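Local coordinates for protein aminotransferase class-III (Sphaerobacter thermophilus DSM 20745, PDB 6K8H) that is a class-III aminotransferase, also known as an omega-transaminase, of the PLP-dependent aminotransferase clan, here in a two-chain assembly, at residues L65-N70 against G419-P424; S259-Y264 against Y370-H375; E404-R409 against A438-D443; I411-A416 against E431-A436. All coordinates share one frame; numbering follows the deposited sequence.

Contact 1: L65-N70 against G419-P424; sequences LDFVNN and GCLSTP
The Phe67 ring meets Leu421 at its edge: Phe67 CE2 lies 3.9 Å from Leu421 CD2, close to the ring plane, and the two side chains run side by side in the same direction. Cys420 O approaches the same ring obliquely, 3.7 Å from Phe67 CD2, and the ring of Phe433 packs against Phe67 with its plane inclined by about 55°. Cys420 N donates to Phe67 O at 2.9 Å, the donor lying 35° out of the carbonyl plane. Asp66 shapes the turn that follows strand 63-66: its OD1 accepts from Val68 N nearly along the C-O axis and from Asn69 N above the carboxylate plane, an Asx turn extended to an Asx motif. His78 holds the other carboxylate oxygen. Cys420 SG sits between its backbone N and carbonyl carbon (chi1 61°), which directs it to Val68 O, 3.2 Å away. Farther on, water 1 donates to Asp66 O at 2.9 Å and lies 2.6 Å from Ser422 OG. Strand 63-66 is thus coupled to the exit of strand 418-420 in the protein interior, where one direct backbone bond and one water bridge serve polar groups beside a mainly apolar ring contact.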
loop_
_atom_site.group_PDB
_atom_site.type_symbol
_atom_site.label_atom_id
_atom_site.label_comp_id
_atom_site.label_asym_id
_atom_site.label_seq_id
_atom_site.Cartn_x
_atom_site.Cartn_y
_atom_site.Cartn_z
ATOM N N LEU B 65 -23.290 -9.840 14.826
ATOM C CA LEU B 65 -22.001 -10.092 15.463
ATOM C C LEU B 65 -20.941 -10.273 14.383
ATOM O O LEU B 65 -21.123 -11.066 13.451
ATOM C CB LEU B 65 -22.076 -11.334 16.349
ATOM C CG LEU B 65 -22.844 -11.182 17.665
ATOM C CD1 LEU B 65 -22.968 -12.531 18.341
ATOM C CD2 LEU B 65 -22.138 -10.180 18.578
ATOM N N ASP B 66 -19.837 -9.533 14.495
ATOM C CA ASP B 66 -18.836 -9.458 13.427
ATOM C C ASP B 66 -17.767 -10.521 13.666
ATOM O O ASP B 66 -16.949 -10.390 14.585
ATOM C CB ASP B 66 -18.210 -8.066 13.366
ATOM C CG ASP B 66 -17.378 -7.842 12.106
ATOM O OD1 ASP B 66 -16.946 -8.830 11.478
ATOM O OD2 ASP B 66 -17.148 -6.666 11.732
ATOM N N PHE B 67 -17.799 -11.588 12.863
ATOM C CA PHE B 67 -16.758 -12.608 12.853
ATOM C C PHE B 67 -15.849 -12.497 11.631
ATOM O O PHE B 67 -15.162 -13.463 11.283
ATOM C CB PHE B 67 -17.367 -14.003 12.924
ATOM C CG PHE B 67 -17.977 -14.319 14.252
ATOM C CD1 PHE B 67 -19.242 -13.858 14.574
ATOM C CD2 PHE B 67 -17.287 -15.076 15.181
ATOM C CE1 PHE B 67 -19.822 -14.161 15.812
ATOM C CE2 PHE B 67 -17.845 -15.379 16.415
ATOM C CZ PHE B 67 -19.110 -14.917 16.731
ATOM N N VAL B 68 -15.840 -11.347 10.964
ATOM C CA VAL B 68 -14.922 -11.082 9.861
ATOM C C VAL B 68 -13.853 -10.083 10.272
ATOM O O VAL B 68 -12.668 -10.304 10.033
ATOM C CB VAL B 68 -15.676 -10.593 8.605
ATOM C CG1 VAL B 68 -14.710 -10.432 7.425
ATOM C CG2 VAL B 68 -16.820 -11.533 8.263
ATOM N N ASN B 69 -14.265 -8.969 10.888
ATOM C CA ASN B 69 -13.350 -7.978 11.453
ATOM C C ASN B 69 -12.317 -7.521 10.427
ATOM O O ASN B 69 -11.103 -7.563 10.659
ATOM C CB ASN B 69 -12.683 -8.527 12.708
ATOM C CG ASN B 69 -13.696 -8.953 13.739
ATOM O OD1 ASN B 69 -13.904 -10.151 13.975
ATOM N ND2 ASN B 69 -14.353 -7.974 14.351
ATOM N N ASN B 70 -12.826 -7.082 9.278
ATOM C CA ASN B 70 -12.002 -6.646 8.152
ATOM C C ASN B 70 -10.941 -7.695 7.824
ATOM O O ASN B 70 -9.745 -7.411 7.714
ATOM C CB ASN B 70 -11.369 -5.282 8.415
ATOM C CG ASN B 70 -11.096 -4.537 7.129
ATOM O OD1 ASN B 70 -11.802 -4.740 6.149
ATOM N ND2 ASN B 70 -10.069 -3.690 7.117
ATOM N N GLY B 419 -13.764 -17.527 9.795
ATOM C CA GLY B 419 -14.089 -16.486 10.746
ATOM C C GLY B 419 -13.008 -16.299 11.791
ATOM O O GLY B 419 -12.072 -17.098 11.919
ATOM N N CYS B 420 -13.137 -15.197 12.523
ATOM C CA CYS B 420 -12.166 -14.825 13.544
ATOM C C CYS B 420 -12.891 -14.209 14.735
ATOM O O CYS B 420 -13.925 -13.548 14.598
ATOM C CB CYS B 420 -11.082 -13.883 13.002
ATOM S SG CYS B 420 -11.709 -12.302 12.384
ATOM N N LEU B 421 -12.333 -14.432 15.914
ATOM C CA LEU B 421 -12.837 -13.763 17.105
ATOM C C LEU B 421 -12.187 -12.391 17.312
ATOM O O LEU B 421 -11.118 -12.085 16.784
ATOM C CB LEU B 421 -12.599 -14.628 18.343
ATOM C CG LEU B 421 -12.919 -16.113 18.259
ATOM C CD1 LEU B 421 -12.482 -16.811 19.546
ATOM C CD2 LEU B 421 -14.409 -16.299 18.036
ATOM N N SER B 422 -12.864 -11.561 18.099
ATOM C CA SER B 422 -12.328 -10.291 18.564
ATOM C C SER B 422 -12.356 -10.249 20.093
ATOM O O SER B 422 -13.146 -10.947 20.743
ATOM C CB SER B 422 -13.116 -9.123 17.964
ATOM O OG SER B 422 -14.467 -9.140 18.409
ATOM N N THR B 423 -11.475 -9.423 20.662
ATOM C CA THR B 423 -11.351 -9.367 22.115
ATOM C C THR B 423 -12.612 -8.896 22.850
ATOM O O THR B 423 -12.759 -9.267 24.027
ATOM C CB THR B 423 -10.163 -8.477 22.525
ATOM O OG1 THR B 423 -10.329 -7.166 21.982
ATOM C CG2 THR B 423 -8.831 -9.076 22.063
ATOM N N PRO B 424 -13.535 -8.112 22.271
ATOM C CA PRO B 424 -14.794 -7.850 22.991
ATOM C C PRO B 424 -15.651 -9.088 23.180
ATOM O O PRO B 424 -16.639 -9.024 23.924
ATOM C CB PRO B 424 -15.504 -6.811 22.105
ATOM C CG PRO B 424 -14.418 -6.157 21.358
ATOM C CD PRO B 424 -13.428 -7.246 21.077
HETATM O O HOH W 1 -16.024 -8.368 16.491
#

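Contact 2: S259-Y264 against Y370-H375; sequences SLRSDY and YGSLFH
Arg261 and Ser262 meet the turn at 370-373 from the end of a short 3-10 segment, 260-261, where Ser259 O accepts from both the backbone N and the hydroxyl of Ser262, Ser262 OG lying 2.7 Å from Ser259 O. Arg261 leaves the backbone with CG between N and the carbonyl carbon (chi1 74°). Its chain, bent at chi2 and chi3, passes obliquely across Leu373, Arg261 CD coming 3.7 Å from Leu373 CD2, and delivers the guanidinium edge to Ser372: NH2 donates to Ser372 OG at 2.8 Å, nearly in the guanidinium plane. NH2 also bonds Leu421 O and NH1 bonds Thr72 O, which fixes the flat group at several points. Water 2 adds a second link, donating to Arg261 O and lying 2.6 Å from Ser372 OG. The partner is the tip of a beta hairpin joining strands 366-370 and 373-377, a two-residue type II' turn in which Tyr370 and Leu373 exchange backbone hydrogen bonds and Gly371 takes a positive phi. Ser262 comes next: its O sits at the edge of the Tyr370 ring, in plane and 3.3 Å from Tyr370 CE1, while its CB is 3.9 Å from Tyr370 CD1. Asp263 reaches the same tyrosine through solvent, water 3 donating to Asp263 OD1 at 2.6 Å and standing 2.8 Å from Tyr370 OH.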
loop_
_atom_site.group_PDB
_atom_site.type_symbol
_atom_site.label_atom_id
_atom_site.label_comp_id
_atom_site.label_asym_id
_atom_site.label_seq_id
_atom_site.Cartn_x
_atom_site.Cartn_y
_atom_site.Cartn_z
ATOM N N SER B 259 -1.649 -14.804 9.810
ATOM C CA SER B 259 -1.344 -15.821 10.824
ATOM C C SER B 259 -0.596 -15.274 12.039
ATOM O O SER B 259 -0.463 -16.003 13.034
ATOM C CB SER B 259 -0.598 -17.011 10.211
ATOM O OG SER B 259 0.749 -16.687 9.929
ATOM N N LEU B 260 -0.056 -14.050 11.977
ATOM C CA LEU B 260 0.727 -13.540 13.103
ATOM C C LEU B 260 -0.095 -13.500 14.385
ATOM O O LEU B 260 0.468 -13.567 15.482
ATOM C CB LEU B 260 1.269 -12.140 12.795
ATOM C CG LEU B 260 2.428 -11.626 13.660
ATOM C CD1 LEU B 260 3.765 -12.209 13.219
ATOM C CD2 LEU B 260 2.485 -10.089 13.642
ATOM N N ARG B 261 -1.415 -13.459 14.246
ATOM C CA ARG B 261 -2.311 -13.362 15.426
ATOM C C ARG B 261 -2.466 -14.727 16.109
ATOM O O ARG B 261 -3.195 -14.776 17.088
ATOM C CB ARG B 261 -3.686 -12.827 15.018
ATOM C CG ARG B 261 -4.545 -13.841 14.283
ATOM C CD ARG B 261 -6.004 -13.760 14.688
ATOM N NE ARG B 261 -6.646 -12.520 14.290
ATOM C CZ ARG B 261 -7.831 -12.120 14.726
ATOM N NH1 ARG B 261 -8.331 -10.973 14.306
ATOM N NH2 ARG B 261 -8.502 -12.856 15.588
ATOM N N SER B 262 -1.836 -15.786 15.589
ATOM C CA SER B 262 -2.034 -17.120 16.158
ATOM C C SER B 262 -1.393 -17.291 17.531
ATOM O O SER B 262 -1.784 -18.202 18.275
ATOM C CB SER B 262 -1.488 -18.183 15.205
ATOM O OG SER B 262 -2.050 -18.029 13.918
ATOM N N ASP B 263 -0.458 -16.420 17.901
ATOM C CA ASP B 263 0.382 -16.652 19.067
ATOM C C ASP B 263 1.157 -15.373 19.376
ATOM O O ASP B 263 1.376 -14.530 18.495
ATOM C CB ASP B 263 1.332 -17.827 18.808
ATOM C CG ASP B 263 2.226 -18.130 19.977
ATOM O OD1 ASP B 263 1.790 -18.897 20.863
ATOM O OD2 ASP B 263 3.360 -17.598 20.008
ATOM N N TYR B 264 1.576 -15.240 20.642
ATOM C CA TYR B 264 2.397 -14.091 21.035
ATOM C C TYR B 264 3.583 -13.902 20.091
ATOM O O TYR B 264 3.931 -12.768 19.735
ATOM C CB TYR B 264 2.876 -14.272 22.480
ATOM C CG TYR B 264 3.416 -13.011 23.157
ATOM C CD1 TYR B 264 2.554 -12.023 23.611
ATOM C CD2 TYR B 264 4.776 -12.831 23.357
ATOM C CE1 TYR B 264 3.023 -10.885 24.237
ATOM C CE2 TYR B 264 5.264 -11.691 23.989
ATOM C CZ TYR B 264 4.382 -10.718 24.419
ATOM O OH TYR B 264 4.852 -9.578 25.046
ATOM N N TYR B 370 -7.062 -22.381 14.754
ATOM C CA TYR B 370 -6.013 -22.245 15.755
ATOM C C TYR B 370 -6.151 -20.875 16.406
ATOM O O TYR B 370 -6.484 -19.899 15.730
ATOM C CB TYR B 370 -4.613 -22.410 15.143
ATOM C CG TYR B 370 -3.556 -22.531 16.221
ATOM C CD1 TYR B 370 -3.036 -21.400 16.844
ATOM C CD2 TYR B 370 -3.124 -23.779 16.655
ATOM C CE1 TYR B 370 -2.103 -21.510 17.855
ATOM C CE2 TYR B 370 -2.186 -23.902 17.663
ATOM C CZ TYR B 370 -1.686 -22.769 18.260
ATOM O OH TYR B 370 -0.765 -22.895 19.265
ATOM N N GLY B 371 -5.892 -20.804 17.709
ATOM C CA GLY B 371 -6.088 -19.543 18.405
ATOM C C GLY B 371 -7.494 -19.024 18.138
ATOM O O GLY B 371 -8.480 -19.755 18.280
ATOM N N SER B 372 -7.595 -17.785 17.650
ATOM C CA SER B 372 -8.886 -17.144 17.421
ATOM C C SER B 372 -9.328 -17.192 15.961
ATOM O O SER B 372 -10.217 -16.425 15.569
ATOM C CB SER B 372 -8.846 -15.688 17.896
ATOM O OG SER B 372 -7.768 -15.002 17.292
ATOM N N LEU B 373 -8.750 -18.082 15.157
ATOM C CA LEU B 373 -9.131 -18.264 13.763
ATOM C C LEU B 373 -9.797 -19.622 13.590
ATOM O O LEU B 373 -9.341 -20.618 14.163
ATOM C CB LEU B 373 -7.904 -18.176 12.846
ATOM C CG LEU B 373 -7.104 -16.872 12.853
ATOM C CD1 LEU B 373 -5.786 -17.066 12.118
ATOM C CD2 LEU B 373 -7.907 -15.777 12.198
ATOM N N PHE B 374 -10.854 -19.674 12.782
ATOM C CA PHE B 374 -11.543 -20.940 12.549
ATOM C C PHE B 374 -12.120 -20.967 11.138
ATOM O O PHE B 374 -12.362 -19.927 10.518
ATOM C CB PHE B 374 -12.640 -21.179 13.597
ATOM C CG PHE B 374 -13.770 -20.188 13.533
ATOM C CD1 PHE B 374 -14.856 -20.413 12.703
ATOM C CD2 PHE B 374 -13.751 -19.040 14.306
ATOM C CE1 PHE B 374 -15.891 -19.510 12.634
ATOM C CE2 PHE B 374 -14.780 -18.137 14.247
ATOM C CZ PHE B 374 -15.851 -18.366 13.414
ATOM N N HIS B 375 -12.360 -22.182 10.648
ATOM C CA HIS B 375 -12.911 -22.417 9.310
ATOM C C HIS B 375 -13.856 -23.610 9.398
ATOM O O HIS B 375 -13.428 -24.712 9.772
ATOM C CB HIS B 375 -11.785 -22.688 8.295
ATOM C CG HIS B 375 -12.148 -22.393 6.868
ATOM N ND1 HIS B 375 -13.359 -22.750 6.312
ATOM C CD2 HIS B 375 -11.447 -21.787 5.879
ATOM C CE1 HIS B 375 -13.392 -22.375 5.045
ATOM N NE2 HIS B 375 -12.248 -21.778 4.757
HETATM O O HOH W 2 -5.548 -15.866 18.311
HETATM O O HOH W 3 -0.226 -20.449 20.464
#

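Contact 3: E404-R409 against A438-D443; sequences EALMGR and AAALQD
Helix-helix packing, closed on its solvent side by a salt bridge, joins Ala405, Leu406 and Arg409 at the end of helix 393-408 to Ala439, Ala440 and Asp443 of the C-terminal helix 427-445. The short helical segments run in roughly opposed directions, at 132°, and approach to 8.6 Å between axes. Such a close approach rests on alanines: Ala405 CB touches Ala440 CB at 3.7 Å. On the inner side, Leu406 lays CG against the same Ala440 CB at 3.8 Å, so this methyl meets two residues of the facing helix. At the outer side Arg409, just past the helix end, stretches from CG to NE in an extended chain and passes over Ala439, whose CB lies 3.3 Å above the guanidinium plane, offset toward its rim. The edge of that plane is turned to Asp443, which comes from the opposite direction. Arg409 NE and NH2 grip Asp443 OD2 side-on, at 3.3 and 3.2 Å respectively. NH2 uses the syn lone pair of OD2, whereas NE meets it from above the carboxylate plane; the guanidinium and carboxylate planes are 41° apart. A third bond, from NH2 to OD1, is weak. Elsewhere Leu441 turns to helix 337-361, and Glu404 forms a salt bridge with Arg13. The bonds to Asp443 are all rather long and lie toward the surface, so the ion pair probably contributes modestly, with the small alanine side chains allowing the helices to come close.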
loop_
_atom_site.group_PDB
_atom_site.type_symbol
_atom_site.label_atom_id
_atom_site.label_comp_id
_atom_site.label_asym_id
_atom_site.label_seq_id
_atom_site.Cartn_x
_atom_site.Cartn_y
_atom_site.Cartn_z
ATOM N N GLU B 404 -25.934 -17.203 3.908
ATOM C CA GLU B 404 -27.056 -16.271 3.813
ATOM C C GLU B 404 -27.959 -16.352 5.044
ATOM O O GLU B 404 -28.391 -15.319 5.583
ATOM C CB GLU B 404 -27.843 -16.550 2.527
ATOM C CG GLU B 404 -29.069 -15.668 2.312
ATOM C CD GLU B 404 -28.730 -14.242 1.889
ATOM O OE1 GLU B 404 -27.537 -13.924 1.661
ATOM O OE2 GLU B 404 -29.671 -13.423 1.778
ATOM N N ALA B 405 -28.236 -17.570 5.526
ATOM C CA ALA B 405 -29.054 -17.705 6.732
ATOM C C ALA B 405 -28.360 -17.097 7.945
ATOM O O ALA B 405 -28.997 -16.402 8.751
ATOM C CB ALA B 405 -29.394 -19.174 6.989
ATOM N N LEU B 406 -27.052 -17.346 8.093
ATOM C CA LEU B 406 -26.315 -16.732 9.194
ATOM C C LEU B 406 -26.416 -15.212 9.124
ATOM O O LEU B 406 -26.680 -14.553 10.136
ATOM C CB LEU B 406 -24.845 -17.181 9.182
ATOM C CG LEU B 406 -24.556 -18.598 9.699
ATOM C CD1 LEU B 406 -23.105 -19.019 9.417
ATOM C CD2 LEU B 406 -24.877 -18.699 11.194
ATOM N N MET B 407 -26.211 -14.643 7.928
ATOM C CA MET B 407 -26.341 -13.200 7.743
ATOM C C MET B 407 -27.700 -12.703 8.206
ATOM O O MET B 407 -27.805 -11.627 8.804
ATOM C CB MET B 407 -26.128 -12.821 6.275
ATOM C CG MET B 407 -24.668 -12.806 5.835
ATOM S SD MET B 407 -23.764 -11.409 6.539
ATOM C CE MET B 407 -24.480 -10.011 5.661
ATOM N N GLY B 408 -28.757 -13.456 7.904
ATOM C CA GLY B 408 -30.074 -13.043 8.349
ATOM C C GLY B 408 -30.374 -13.316 9.806
ATOM O O GLY B 408 -31.425 -12.896 10.296
ATOM N N ARG B 409 -29.459 -14.006 10.489
ATOM C CA ARG B 409 -29.632 -14.398 11.912
ATOM C C ARG B 409 -28.652 -13.658 12.830
ATOM O O ARG B 409 -28.286 -14.224 13.855
ATOM C CB ARG B 409 -29.542 -15.913 12.094
ATOM C CG ARG B 409 -30.754 -16.665 11.575
ATOM C CD ARG B 409 -30.750 -18.115 11.998
ATOM N NE ARG B 409 -31.874 -18.802 11.393
ATOM C CZ ARG B 409 -33.082 -18.894 11.928
ATOM N NH1 ARG B 409 -33.338 -18.350 13.108
ATOM N NH2 ARG B 409 -34.028 -19.542 11.271
ATOM N N ALA B 438 -26.587 -23.591 14.104
ATOM C CA ALA B 438 -27.568 -24.678 14.114
ATOM C C ALA B 438 -28.832 -24.282 13.353
ATOM O O ALA B 438 -29.343 -25.036 12.502
ATOM C CB ALA B 438 -27.902 -25.065 15.556
ATOM N N ALA B 439 -29.336 -23.080 13.623
ATOM C CA ALA B 439 -30.527 -22.631 12.906
ATOM C C ALA B 439 -30.260 -22.481 11.408
ATOM O O ALA B 439 -31.114 -22.821 10.580
ATOM C CB ALA B 439 -31.029 -21.321 13.504
ATOM N N ALA B 440 -29.074 -21.981 11.038
ATOM C CA ALA B 440 -28.747 -21.781 9.627
ATOM C C ALA B 440 -28.622 -23.106 8.887
ATOM O O ALA B 440 -28.995 -23.212 7.716
ATOM C CB ALA B 440 -27.443 -20.988 9.495
ATOM N N LEU B 441 -28.055 -24.114 9.541
ATOM C CA LEU B 441 -27.990 -25.445 8.951
ATOM C C LEU B 441 -29.396 -25.989 8.693
ATOM O O LEU B 441 -29.688 -26.504 7.595
ATOM C CB LEU B 441 -27.185 -26.361 9.873
ATOM C CG LEU B 441 -26.499 -27.635 9.384
ATOM C CD1 LEU B 441 -25.653 -27.354 8.148
ATOM C CD2 LEU B 441 -25.647 -28.201 10.526
ATOM N N GLN B 442 -30.294 -25.806 9.660
ATOM C CA GLN B 442 -31.685 -26.289 9.466
ATOM C C GLN B 442 -32.285 -25.558 8.258
ATOM O O GLN B 442 -32.818 -26.231 7.372
ATOM C CB GLN B 442 -32.485 -26.074 10.748
ATOM C CG GLN B 442 -32.041 -26.986 11.879
ATOM C CD GLN B 442 -32.576 -26.569 13.225
ATOM O OE1 GLN B 442 -33.443 -25.705 13.327
ATOM N NE2 GLN B 442 -32.052 -27.179 14.278
ATOM N N ASP B 443 -32.107 -24.237 8.191
ATOM C CA ASP B 443 -32.587 -23.463 7.046
ATOM C C ASP B 443 -32.048 -24.008 5.731
ATOM O O ASP B 443 -32.799 -24.204 4.768
ATOM C CB ASP B 443 -32.173 -22.013 7.183
ATOM C CG ASP B 443 -32.893 -21.301 8.285
ATOM O OD1 ASP B 443 -33.799 -21.871 8.932
ATOM O OD2 ASP B 443 -32.540 -20.133 8.486
#

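Contact 4: I411-A416 against E431-A436; sequences IFITPA and EAFVDA
Ile411 puts CG1 beside its backbone N (chi1 -58°) and CG2 anti to it, so that its two branches meet different residues of helix 427-445. Ile411 CG1 presses on Ala436 CB at 3.5 Å, while its CG2 lies 3.7 Å from Phe433 CD2. The kink at chi2 (-72°) turns CD1 back toward the helix backbone, 3.9 Å from Phe433 CA. On the helix, Phe433 holds CG anti to its own N (chi1 -177°), which swings the ring off the helix and toward the strand residues. Ile413, two residues on and with its side chain likewise directed at the helix, reaches out with an extended chain and sets CD1 3.8 Å from Phe433 CE2 and 3.9 Å from Phe433 CZ. Both isoleucines cross the phenylalanine at about a right angle and approach its ring obliquely. Between them Phe412 points the other way, where it packs on Val68 and on Met99 of the second subunit. This is strand-on-helix packing: strand 411-412, at one margin of a small mixed sheet beside strand 63-66, leans on the C-terminal helix through alternate residues. The Phe433 ring also meets Phe374 in a T-shaped (edge-to-face) stack, and Leu350 and Val354 of helix 337-361. No hydrogen bond spans the two segments; the join depends on apolar packing, two isoleucines set obliquely against one side of a buried ring, with Ala436 beside Ile411.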
loop_
_atom_site.group_PDB
_atom_site.type_symbol
_atom_site.label_atom_id
_atom_site.label_comp_id
_atom_site.label_asym_id
_atom_site.label_seq_id
_atom_site.Cartn_x
_atom_site.Cartn_y
_atom_site.Cartn_z
ATOM N N ILE B 411 -25.392 -12.899 12.290
ATOM C CA ILE B 411 -24.002 -13.347 12.209
ATOM C C ILE B 411 -23.400 -12.909 10.875
ATOM O O ILE B 411 -23.932 -13.227 9.805
ATOM C CB ILE B 411 -23.877 -14.875 12.370
ATOM C CG1 ILE B 411 -24.478 -15.351 13.701
ATOM C CG2 ILE B 411 -22.407 -15.288 12.269
ATOM C CD1 ILE B 411 -23.658 -14.980 14.925
ATOM N N PHE B 412 -22.280 -12.205 10.943
ATOM C CA PHE B 412 -21.529 -11.770 9.772
ATOM C C PHE B 412 -20.247 -12.594 9.729
ATOM O O PHE B 412 -19.378 -12.435 10.590
ATOM C CB PHE B 412 -21.241 -10.269 9.854
ATOM C CG PHE B 412 -20.402 -9.725 8.724
ATOM C CD1 PHE B 412 -20.668 -10.054 7.403
ATOM C CD2 PHE B 412 -19.365 -8.847 8.994
ATOM C CE1 PHE B 412 -19.883 -9.538 6.368
ATOM C CE2 PHE B 412 -18.573 -8.325 7.984
ATOM C CZ PHE B 412 -18.839 -8.670 6.658
ATOM N N ILE B 413 -20.138 -13.481 8.737
ATOM C CA ILE B 413 -18.961 -14.320 8.545
ATOM C C ILE B 413 -18.630 -14.290 7.055
ATOM O O ILE B 413 -19.443 -13.866 6.234
ATOM C CB ILE B 413 -19.168 -15.772 9.055
ATOM C CG1 ILE B 413 -17.820 -16.487 9.247
ATOM C CG2 ILE B 413 -20.124 -16.537 8.135
ATOM C CD1 ILE B 413 -17.884 -17.690 10.172
ATOM N N THR B 414 -17.404 -14.698 6.706
ATOM C CA THR B 414 -17.043 -14.714 5.295
ATOM C C THR B 414 -17.866 -15.751 4.535
ATOM O O THR B 414 -18.354 -16.727 5.117
ATOM C CB THR B 414 -15.557 -15.012 5.090
ATOM O OG1 THR B 414 -15.260 -16.351 5.509
ATOM C CG2 THR B 414 -14.686 -14.008 5.840
ATOM N N PRO B 415 -18.009 -15.576 3.222
ATOM C CA PRO B 415 -18.729 -16.587 2.428
ATOM C C PRO B 415 -18.154 -17.988 2.551
ATOM O O PRO B 415 -18.905 -18.959 2.415
ATOM C CB PRO B 415 -18.606 -16.054 0.998
ATOM C CG PRO B 415 -18.487 -14.565 1.174
ATOM C CD PRO B 415 -17.696 -14.363 2.438
ATOM N N ALA B 416 -16.854 -18.137 2.822
ATOM C CA ALA B 416 -16.293 -19.473 2.953
ATOM C C ALA B 416 -16.581 -20.096 4.313
ATOM O O ALA B 416 -16.303 -21.285 4.499
ATOM C CB ALA B 416 -14.772 -19.440 2.709
ATOM N N GLU B 431 -21.627 -18.709 22.095
ATOM C CA GLU B 431 -22.892 -19.435 22.116
ATOM C C GLU B 431 -23.879 -18.876 21.096
ATOM O O GLU B 431 -24.602 -19.637 20.452
ATOM C CB GLU B 431 -23.482 -19.413 23.525
ATOM C CG GLU B 431 -22.800 -20.423 24.416
ATOM C CD GLU B 431 -23.161 -20.291 25.877
ATOM O OE1 GLU B 431 -23.856 -19.317 26.252
ATOM O OE2 GLU B 431 -22.728 -21.167 26.659
ATOM N N ALA B 432 -23.927 -17.550 20.934
ATOM C CA ALA B 432 -24.791 -16.982 19.904
ATOM C C ALA B 432 -24.385 -17.481 18.523
ATOM O O ALA B 432 -25.245 -17.836 17.705
ATOM C CB ALA B 432 -24.763 -15.452 19.958
ATOM N N PHE B 433 -23.076 -17.531 18.247
ATOM C CA PHE B 433 -22.635 -18.084 16.971
ATOM C C PHE B 433 -23.101 -19.529 16.804
ATOM O O PHE B 433 -23.668 -19.891 15.765
ATOM C CB PHE B 433 -21.110 -18.004 16.823
ATOM C CG PHE B 433 -20.636 -18.507 15.497
ATOM C CD1 PHE B 433 -20.397 -19.864 15.295
ATOM C CD2 PHE B 433 -20.500 -17.636 14.424
ATOM C CE1 PHE B 433 -19.998 -20.347 14.063
ATOM C CE2 PHE B 433 -20.100 -18.101 13.179
ATOM C CZ PHE B 433 -19.843 -19.459 12.995
ATOM N N VAL B 434 -22.875 -20.371 17.817
ATOM C CA VAL B 434 -23.177 -21.798 17.665
ATOM C C VAL B 434 -24.681 -22.016 17.476
ATOM O O VAL B 434 -25.113 -22.816 16.622
ATOM C CB VAL B 434 -22.630 -22.597 18.863
ATOM C CG1 VAL B 434 -23.133 -24.046 18.822
ATOM C CG2 VAL B 434 -21.106 -22.571 18.863
ATOM N N ASP B 435 -25.502 -21.298 18.251
ATOM C CA ASP B 435 -26.955 -21.398 18.098
ATOM C C ASP B 435 -27.406 -20.945 16.712
ATOM O O ASP B 435 -28.252 -21.599 16.071
ATOM C CB ASP B 435 -27.651 -20.570 19.178
ATOM C CG ASP B 435 -27.488 -21.166 20.574
ATOM O OD1 ASP B 435 -26.992 -22.312 20.686
ATOM O OD2 ASP B 435 -27.860 -20.492 21.557
ATOM N N ALA B 436 -26.859 -19.816 16.236
ATOM C CA ALA B 436 -27.225 -19.320 14.913
ATOM C C ALA B 436 -26.791 -20.278 13.818
ATOM O O ALA B 436 -27.482 -20.404 12.803
ATOM C CB ALA B 436 -26.623 -17.937 14.685
#

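In the fold
From the N terminus, contact 1 opens first, at 65-70, and closes only at 419-424, spanning most of the chain. Contact 2 lies wholly within that span and reaches the same three-stranded sheet, where strands 373-377 and 418-420 are neighbours. Contacts 3 and 4 open at 404-409 and 411-416, before contact 1 closes, and close after it, so both cross it; contact 4 in turn lies between the two segments of contact 3. Both use helix 427-445, while strands 63-66 and 411-412 pair to join contact 1 to contact 4. The C-terminal helix is thereby tied to helix 393-408, to both small sheets and, through contact 2, to the loop after strand 251-255.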